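Local atomic coordinates of AA9 family lytic polysaccharide monooxygenase D (PDB entry 5UFV), a protein that uses a copper ion and O2 or H2O2 to cleave glycosidic bonds of cellulose oxidatively, yielding products oxidised at C1. Residues K12-Y17 with D26-Q31; I104-F109 with P222-G227. One frame throughout, in Å; residues are numbered along the deposited sequence.

Contact 1: residues K12-Y17 with D26-Q31; sequences KDYPGY and DVIQWQ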
ATOM      1  N   LYS A  12       0.433   8.840 -17.342  1.00 40.87           N
ATOM      2  CA  LYS A  12       1.845   9.230 -17.499  1.00 41.43           C
ATOM      3  C   LYS A  12       2.760   8.370 -16.646  1.00 38.69           C
ATOM      4  O   LYS A  12       2.375   7.863 -15.588  1.00 33.63           O
ATOM      5  CB  LYS A  12       2.077  10.696 -17.128  1.00 46.82           C
ATOM      6  CG  LYS A  12       0.895  11.582 -17.476  1.00 55.74           C
ATOM      7  CD  LYS A  12       1.208  13.077 -17.523  1.00 60.61           C
ATOM      8  CE  LYS A  12       0.032  13.816 -18.157  1.00 66.17           C
ATOM      9  NZ  LYS A  12       0.464  15.080 -18.818  1.00 71.87           N
ATOM     10  N   ASP A  13       3.996   8.248 -17.117  1.00 38.59           N
ATOM     11  CA  ASP A  13       4.972   7.357 -16.528  1.00 36.49           C
ATOM     12  C   ASP A  13       5.847   8.126 -15.566  1.00 34.89           C
ATOM     13  O   ASP A  13       6.327   9.215 -15.892  1.00 33.75           O
ATOM     14  CB  ASP A  13       5.825   6.697 -17.618  1.00 38.49           C
ATOM     15  CG  ASP A  13       5.115   5.520 -18.290  1.00 41.94           C
ATOM     16  OD1 ASP A  13       4.127   4.992 -17.734  1.00 44.03           O
ATOM     17  OD2 ASP A  13       5.540   5.106 -19.383  1.00 47.28           O
ATOM     18  N   TYR A  14       6.028   7.567 -14.366  1.00 31.24           N
ATOM     19  CA  TYR A  14       6.850   8.204 -13.366  1.00 30.01           C
ATOM     20  C   TYR A  14       7.814   7.172 -12.805  1.00 28.96           C
ATOM     21  O   TYR A  14       7.386   6.228 -12.164  1.00 28.43           O
ATOM     22  CB  TYR A  14       6.008   8.812 -12.239  1.00 29.12           C
ATOM     23  CG  TYR A  14       5.098   9.957 -12.670  1.00 30.74           C
ATOM     24  CD1 TYR A  14       5.550  11.271 -12.709  1.00 31.54           C
ATOM     25  CD2 TYR A  14       3.776   9.722 -13.026  1.00 31.05           C
ATOM     26  CE1 TYR A  14       4.707  12.316 -13.090  1.00 32.35           C
ATOM     27  CE2 TYR A  14       2.940  10.748 -13.415  1.00 32.52           C
ATOM     28  CZ  TYR A  14       3.406  12.041 -13.436  1.00 32.96           C
ATOM     29  OH  TYR A  14       2.561  13.033 -13.826  1.00 33.38           O
ATOM     30  N   PRO A  15       9.121   7.362 -13.033  1.00 28.70           N
ATOM     31  CA  PRO A  15      10.078   6.442 -12.442  1.00 28.85           C
ATOM     32  C   PRO A  15      10.127   6.534 -10.924  1.00 28.07           C
ATOM     33  O   PRO A  15       9.902   7.580 -10.328  1.00 28.82           O
ATOM     34  CB  PRO A  15      11.416   6.853 -13.042  1.00 29.49           C
ATOM     35  CG  PRO A  15      11.205   8.178 -13.686  1.00 30.51           C
ATOM     36  CD  PRO A  15       9.754   8.476 -13.759  1.00 29.65           C
ATOM     37  N   GLY A  16      10.403   5.420 -10.293  1.00 26.94           N
ATOM     38  CA  GLY A  16      10.575   5.458  -8.874  1.00 27.07           C
ATOM     39  C   GLY A  16      12.006   5.817  -8.485  1.00 26.58           C
ATOM     40  O   GLY A  16      12.911   5.956  -9.329  1.00 23.25           O
ATOM     41  N   TYR A  17      12.177   5.950  -7.172  1.00 26.27           N
ATOM     42  CA  TYR A  17      13.481   6.063  -6.562  1.00 26.17           C
ATOM     43  C   TYR A  17      14.180   4.749  -6.769  1.00 25.97           C
ATOM     44  O   TYR A  17      13.556   3.683  -6.793  1.00 24.58           O
ATOM     45  CB  TYR A  17      13.276   6.332  -5.082  1.00 26.61           C
ATOM     46  CG  TYR A  17      14.501   6.609  -4.258  1.00 26.53           C
ATOM     47  CD1 TYR A  17      15.136   7.854  -4.300  1.00 25.96           C
ATOM     48  CD2 TYR A  17      14.989   5.639  -3.367  1.00 25.96           C
ATOM     49  CE1 TYR A  17      16.251   8.107  -3.507  1.00 25.95           C
ATOM     50  CE2 TYR A  17      16.091   5.880  -2.563  1.00 25.80           C
ATOM     51  CZ  TYR A  17      16.714   7.109  -2.623  1.00 26.80           C
ATOM     52  OH  TYR A  17      17.806   7.332  -1.806  1.00 27.61           O
ATOM     53  N   ASP A  26      15.462  13.719  -9.639  1.00 37.14           N
ATOM     54  CA  ASP A  26      14.154  14.060  -9.068  1.00 34.31           C
ATOM     55  C   ASP A  26      13.080  13.006  -9.382  1.00 31.11           C
ATOM     56  O   ASP A  26      12.913  12.624 -10.537  1.00 32.12           O
ATOM     57  CB  ASP A  26      13.687  15.418  -9.590  1.00 35.26           C
ATOM     58  CG  ASP A  26      14.493  16.603  -9.016  1.00 36.84           C
ATOM     59  OD1 ASP A  26      15.166  16.448  -7.979  1.00 34.17           O
ATOM     60  OD2 ASP A  26      14.448  17.713  -9.624  1.00 38.75           O
ATOM     61  N   VAL A  27      12.360  12.546  -8.358  1.00 27.28           N
ATOM     62  CA  VAL A  27      11.240  11.608  -8.549  1.00 26.50           C
ATOM     63  C   VAL A  27      10.013  11.955  -7.693  1.00 25.77           C
ATOM     64  O   VAL A  27      10.042  12.885  -6.908  1.00 26.27           O
ATOM     65  CB  VAL A  27      11.684  10.134  -8.317  1.00 26.77           C
ATOM     66  CG1 VAL A  27      12.707   9.672  -9.381  1.00 26.12           C
ATOM     67  CG2 VAL A  27      12.252   9.937  -6.911  1.00 25.85           C
ATOM     68  N   ILE A  28       8.906  11.240  -7.878  1.00 25.91           N
ATOM     69  CA  ILE A  28       7.690  11.473  -7.065  1.00 24.77           C
ATOM     70  C   ILE A  28       7.666  10.600  -5.791  1.00 23.97           C
ATOM     71  O   ILE A  28       6.924  10.872  -4.844  1.00 22.54           O
ATOM     72  CB  ILE A  28       6.400  11.254  -7.880  1.00 25.12           C
ATOM     73  CG1 ILE A  28       6.259   9.790  -8.316  1.00 25.09           C
ATOM     74  CG2 ILE A  28       6.358  12.150  -9.117  1.00 25.48           C
ATOM     75  CD1 ILE A  28       4.842   9.411  -8.712  1.00 25.17           C
ATOM     76  N   GLN A  29       8.517   9.574  -5.783  1.00 24.16           N
ATOM     77  CA  GLN A  29       8.546   8.551  -4.745  1.00 24.94           C
ATOM     78  C   GLN A  29       9.520   8.884  -3.598  1.00 25.35           C
ATOM     79  O   GLN A  29      10.649   9.334  -3.837  1.00 25.72           O
ATOM     80  CB  GLN A  29       8.951   7.201  -5.371  1.00 24.92           C
ATOM     81  CG  GLN A  29       8.596   5.988  -4.529  1.00 24.69           C
ATOM     82  CD  GLN A  29       9.063   4.674  -5.145  1.00 24.45           C
ATOM     83  OE1 GLN A  29      10.202   4.566  -5.608  1.00 28.48           O
ATOM     84  NE2 GLN A  29       8.197   3.679  -5.161  1.00 22.64           N
ATOM     85  N   TRP A  30       9.076   8.628  -2.369  1.00 24.65           N
ATOM     86  CA  TRP A  30       9.899   8.763  -1.176  1.00 24.41           C
ATOM     87  C   TRP A  30      10.919   7.643  -1.158  1.00 24.62           C
ATOM     88  O   TRP A  30      10.698   6.596  -1.727  1.00 24.57           O
ATOM     89  CB  TRP A  30       9.022   8.707   0.076  1.00 24.07           C
ATOM     90  CG  TRP A  30       8.256   9.958   0.330  1.00 23.93           C
ATOM     91  CD1 TRP A  30       7.799  10.848  -0.594  1.00 26.16           C
ATOM     92  CD2 TRP A  30       7.828  10.445   1.590  1.00 24.78           C
ATOM     93  NE1 TRP A  30       7.124  11.893   0.024  1.00 26.82           N
ATOM     94  CE2 TRP A  30       7.129  11.654   1.368  1.00 25.94           C
ATOM     95  CE3 TRP A  30       7.972   9.987   2.897  1.00 25.75           C
ATOM     96  CZ2 TRP A  30       6.600  12.394   2.388  1.00 26.01           C
ATOM     97  CZ3 TRP A  30       7.433  10.729   3.910  1.00 25.70           C
ATOM     98  CH2 TRP A  30       6.769  11.918   3.654  1.00 26.33           C
ATOM     99  N   GLN A  31      12.045   7.874  -0.507  1.00 25.71           N
ATOM    100  CA  GLN A  31      13.178   6.967  -0.607  1.00 25.37           C
ATOM    101  C   GLN A  31      12.817   5.662   0.062  1.00 25.93           C
ATOM    102  O   GLN A  31      11.994   5.608   0.954  1.00 28.79           O
ATOM    103  CB  GLN A  31      14.434   7.539   0.074  1.00 25.21           C
ATOM    104  CG  GLN A  31      14.871   8.937  -0.355  1.00 25.20           C
ATOM    105  CD  GLN A  31      14.154  10.050   0.408  1.00 26.09           C
ATOM    106  OE1 GLN A  31      13.058   9.846   0.964  1.00 27.02           O
ATOM    107  NE2 GLN A  31      14.754  11.230   0.438  1.00 25.22           N
TER
HETATM  108  O   HOH W   1       9.043   9.994 -10.753  1.00 29.51           O
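A chi1 of -175°, which places CG opposite the backbone N, lays the ring of Y17 against Q31, while Q29, likewise anti at chi1 and extended beyond CG, carries its amide across to the backbone of G16 and Y17. The Y17 ring takes the backbone end of Q31 on one face: Q31 CA sits 3.7 Å from the ring centroid, a CH-pi contact displaced toward the rim. CB and CG of Q31 then run on across the same ring, CG reaching 3.4 Å from Y17 CZ, before the bend at chi2 turns OE1 to the backbone N of T52. V27 CG2 comes in at the ring's edge, and V27 CG1 lies 3.6 Å from P15 O.

Q29 OE1 accepts from Y17 N at 2.9 Å; the bond is bent, 136° at the hydrogen, with the donor tilted out of the carbonyl plane. The same oxygen also takes the indole N-H of W32, and NE2 bonds to V4 O and the Y7 hydroxyl. Further along, I28 CD1 packs 3.8 Å from Y14 CB, the two side chains crossing nearly at right angles, and a water bridges P15 O to I28 N.

A loop thus packs against the outermost strand of one sheet of the AA9 beta-sandwich, and a side-chain amide bonds the backbone just past the strand's end. Q29 is buried and lies about 11 Å, side chain to side chain, from the copper ligand Y169. Both polar atoms of its amide have two partners each, which probably fixes its rotation.

Contact 2: residues I104-F109 with P222-G227; sequences IDEAGF and PPVFKG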
ATOM      1  N   ILE A 104      -7.858   3.451  -0.078  1.00 31.67           N
ATOM      2  CA  ILE A 104      -8.613   3.579  -1.304  1.00 31.57           C
ATOM      3  C   ILE A 104      -8.766   2.254  -2.055  1.00 31.24           C
ATOM      4  O   ILE A 104      -9.641   2.133  -2.883  1.00 30.61           O
ATOM      5  CB  ILE A 104      -7.992   4.634  -2.233  1.00 32.13           C
ATOM      6  CG1 ILE A 104      -6.649   4.194  -2.754  1.00 31.15           C
ATOM      7  CG2 ILE A 104      -7.832   5.964  -1.500  1.00 33.34           C
ATOM      8  CD1 ILE A 104      -6.080   5.185  -3.740  1.00 32.71           C
ATOM      9  N   ASP A 105      -7.905   1.280  -1.784  1.00 31.28           N
ATOM     10  CA  ASP A 105      -7.982  -0.025  -2.441  1.00 32.01           C
ATOM     11  C   ASP A 105      -7.498  -1.136  -1.497  1.00 31.86           C
ATOM     12  O   ASP A 105      -6.772  -0.881  -0.541  1.00 31.13           O
ATOM     13  CB  ASP A 105      -7.149  -0.003  -3.723  1.00 32.29           C
ATOM     14  CG  ASP A 105      -7.649  -0.991  -4.785  1.00 34.93           C
ATOM     15  OD1 ASP A 105      -8.735  -1.589  -4.589  1.00 36.38           O
ATOM     16  OD2 ASP A 105      -6.965  -1.161  -5.834  1.00 34.36           O
ATOM     17  N   GLU A 106      -7.910  -2.366  -1.751  1.00 32.50           N
ATOM     18  CA  GLU A 106      -7.433  -3.507  -0.961  1.00 33.39           C
ATOM     19  C   GLU A 106      -7.782  -4.815  -1.664  1.00 32.37           C
ATOM     20  O   GLU A 106      -8.748  -4.885  -2.397  1.00 29.86           O
ATOM     21  CB  GLU A 106      -8.064  -3.519   0.432  1.00 35.89           C
ATOM     22  CG  GLU A 106      -9.590  -3.691   0.387  1.00 38.97           C
ATOM     23  CD  GLU A 106     -10.258  -3.871   1.750  1.00 42.33           C
ATOM     24  OE1 GLU A 106      -9.593  -3.740   2.835  1.00 41.00           O
ATOM     25  OE2 GLU A 106     -11.490  -4.146   1.720  1.00 44.42           O
ATOM     26  N   ALA A 107      -6.983  -5.846  -1.440  1.00 32.31           N
ATOM     27  CA  ALA A 107      -7.302  -7.164  -1.960  1.00 33.62           C
ATOM     28  C   ALA A 107      -6.733  -8.173  -1.001  1.00 34.23           C
ATOM     29  O   ALA A 107      -5.653  -7.955  -0.443  1.00 37.99           O
ATOM     30  CB  ALA A 107      -6.729  -7.355  -3.350  1.00 34.64           C
ATOM     31  N   GLY A 108      -7.474  -9.253  -0.785  1.00 33.26           N
ATOM     32  CA  GLY A 108      -7.095 -10.281   0.142  1.00 31.64           C
ATOM     33  C   GLY A 108      -7.318 -11.655  -0.430  1.00 30.92           C
ATOM     34  O   GLY A 108      -6.902 -11.945  -1.532  1.00 31.31           O
ATOM     35  N   PHE A 109      -7.977 -12.497   0.349  1.00 30.67           N
ATOM     36  CA  PHE A 109      -8.014 -13.901   0.097  1.00 30.85           C
ATOM     37  C   PHE A 109      -9.367 -14.283  -0.464  1.00 32.46           C
ATOM     38  O   PHE A 109     -10.374 -13.922   0.092  1.00 30.46           O
ATOM     39  CB  PHE A 109      -7.783 -14.650   1.398  1.00 30.59           C
ATOM     40  CG  PHE A 109      -7.838 -16.137   1.247  1.00 30.12           C
ATOM     41  CD1 PHE A 109      -6.802 -16.813   0.618  1.00 29.40           C
ATOM     42  CD2 PHE A 109      -8.931 -16.853   1.695  1.00 30.99           C
ATOM     43  CE1 PHE A 109      -6.852 -18.178   0.455  1.00 29.77           C
ATOM     44  CE2 PHE A 109      -8.998 -18.231   1.531  1.00 31.44           C
ATOM     45  CZ  PHE A 109      -7.948 -18.893   0.916  1.00 31.02           C
ATOM     46  N   PRO A 222      -9.047   0.268   8.421  1.00 36.75           N
ATOM     47  CA  PRO A 222     -10.439   0.669   8.325  1.00 38.07           C
ATOM     48  C   PRO A 222     -11.054   0.281   6.993  1.00 39.38           C
ATOM     49  O   PRO A 222     -10.318  -0.029   6.069  1.00 38.62           O
ATOM     50  CB  PRO A 222     -10.388   2.209   8.447  1.00 38.47           C
ATOM     51  CG  PRO A 222      -8.982   2.552   8.815  1.00 38.65           C
ATOM     52  CD  PRO A 222      -8.144   1.424   8.303  1.00 36.83           C
ATOM     53  N   PRO A 223     -12.402   0.320   6.888  1.00 41.49           N
ATOM     54  CA  PRO A 223     -13.068   0.089   5.606  1.00 41.00           C
ATOM     55  C   PRO A 223     -12.528   1.018   4.551  1.00 39.86           C
ATOM     56  O   PRO A 223     -12.057   2.091   4.874  1.00 39.95           O
ATOM     57  CB  PRO A 223     -14.536   0.458   5.882  1.00 43.61           C
ATOM     58  CG  PRO A 223     -14.538   1.209   7.176  1.00 44.92           C
ATOM     59  CD  PRO A 223     -13.354   0.708   7.946  1.00 43.13           C
ATOM     60  N   VAL A 224     -12.625   0.617   3.294  1.00 39.75           N
ATOM     61  CA  VAL A 224     -12.155   1.441   2.188  1.00 38.72           C
ATOM     62  C   VAL A 224     -13.021   2.679   1.993  1.00 39.25           C
ATOM     63  O   VAL A 224     -14.241   2.579   2.005  1.00 39.84           O
ATOM     64  CB  VAL A 224     -12.183   0.642   0.867  1.00 39.79           C
ATOM     65  CG1 VAL A 224     -11.815   1.523  -0.333  1.00 39.77           C
ATOM     66  CG2 VAL A 224     -11.266  -0.576   0.964  1.00 38.64           C
ATOM     67  N   PHE A 225     -12.384   3.820   1.744  1.00 39.06           N
ATOM     68  CA  PHE A 225     -13.100   5.030   1.357  1.00 40.96           C
ATOM     69  C   PHE A 225     -13.431   5.080  -0.132  1.00 44.65           C
ATOM     70  O   PHE A 225     -12.533   5.036  -0.967  1.00 46.33           O
ATOM     71  CB  PHE A 225     -12.279   6.254   1.721  1.00 40.17           C
ATOM     72  CG  PHE A 225     -12.971   7.537   1.440  1.00 39.76           C
ATOM     73  CD1 PHE A 225     -14.189   7.813   2.023  1.00 42.55           C
ATOM     74  CD2 PHE A 225     -12.425   8.451   0.577  1.00 39.38           C
ATOM     75  CE1 PHE A 225     -14.856   8.999   1.755  1.00 44.31           C
ATOM     76  CE2 PHE A 225     -13.073   9.637   0.296  1.00 41.30           C
ATOM     77  CZ  PHE A 225     -14.289   9.918   0.893  1.00 43.75           C
ATOM     78  N   LYS A 226     -14.718   5.216  -0.450  1.00 51.28           N
ATOM     79  CA  LYS A 226     -15.233   5.141  -1.834  1.00 56.73           C
ATOM     80  C   LYS A 226     -15.525   6.496  -2.484  1.00 57.38           C
ATOM     81  O   LYS A 226     -15.593   6.591  -3.708  1.00 55.02           O
ATOM     82  CB  LYS A 226     -16.550   4.357  -1.866  1.00 60.44           C
ATOM     83  CG  LYS A 226     -16.489   2.957  -1.290  1.00 62.85           C
ATOM     84  CD  LYS A 226     -15.886   1.948  -2.264  1.00 63.88           C
ATOM     85  CE  LYS A 226     -15.971   0.544  -1.661  1.00 64.84           C
ATOM     86  NZ  LYS A 226     -15.693  -0.562  -2.618  1.00 64.16           N
ATOM     87  N   GLY A 227     -15.749   7.521  -1.669  1.00 61.52           N
ATOM     88  CA  GLY A 227     -16.087   8.849  -2.166  1.00 63.79           C
ATOM     89  C   GLY A 227     -17.564   8.947  -2.445  1.00 68.92           C
ATOM     90  O   GLY A 227     -18.394   8.645  -1.578  1.00 69.08           O
TER
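V224 pushes its side chain at strand residues I104 and E106, and its two methyls part company on the way. CB leaves the backbone toward the strand. From it CG1, anti to the backbone N (chi1 175°), reaches the peptide that follows I104, 3.4 Å from I104 O. CG2, the other branch, turns to E106 and meets that side chain along CG and CD, with V224 CG2 3.5 Å from E106 CD; the carboxylate oxygens lie slightly farther off.

The peptide under CG1 belongs to a classic beta bulge: I104 and D105 both face V82 on the neighbouring antiparallel strand 80-86. The chain also turns a corner at I104, so that the stretches before and after it belong to different faces of the AA9 beta-sandwich. D105 points away from the 222-227 loop, and its OD2 takes hydrogen bonds from S140 OG and W138 NE1 of strand 136-141, in the other sheet.

E106 stands on the V224 side, its chain extended beyond CG, and OE1 forms a salt bridge with K103. The same lysine donates to P222 O, linking the carboxylate to the start of the loop. Cutting E106 back to an alanine is likely to open a gap beside V224 CG2 and to leave the K103 ammonium without its carboxylate mate. No hydrogen bond joins the two segments directly; next to V224, F225 makes a backbone bond to K103 and sets its ring edge-to-face with Y189.

In the fold
Both segments of contact 1 come earlier in the chain than either segment of contact 2, and the two contacts lie on opposite sides of the chain's centre, with centres 24 Å apart and nearest atoms about 13 Å apart. They share no strand. Contact 1 fastens a loop to edge strand 12-15 of the four-stranded antiparallel sheet, whereas contact 2 lays the late 222-227 loop on strand 101-107 of the mixed sheet. The first is local, with eight residues between its segments; 112 lie between those of contact 2, which sets the end of the modelled chain along the mixed sheet. Together they tie loops to both sheets of this beta-rich copper enzyme.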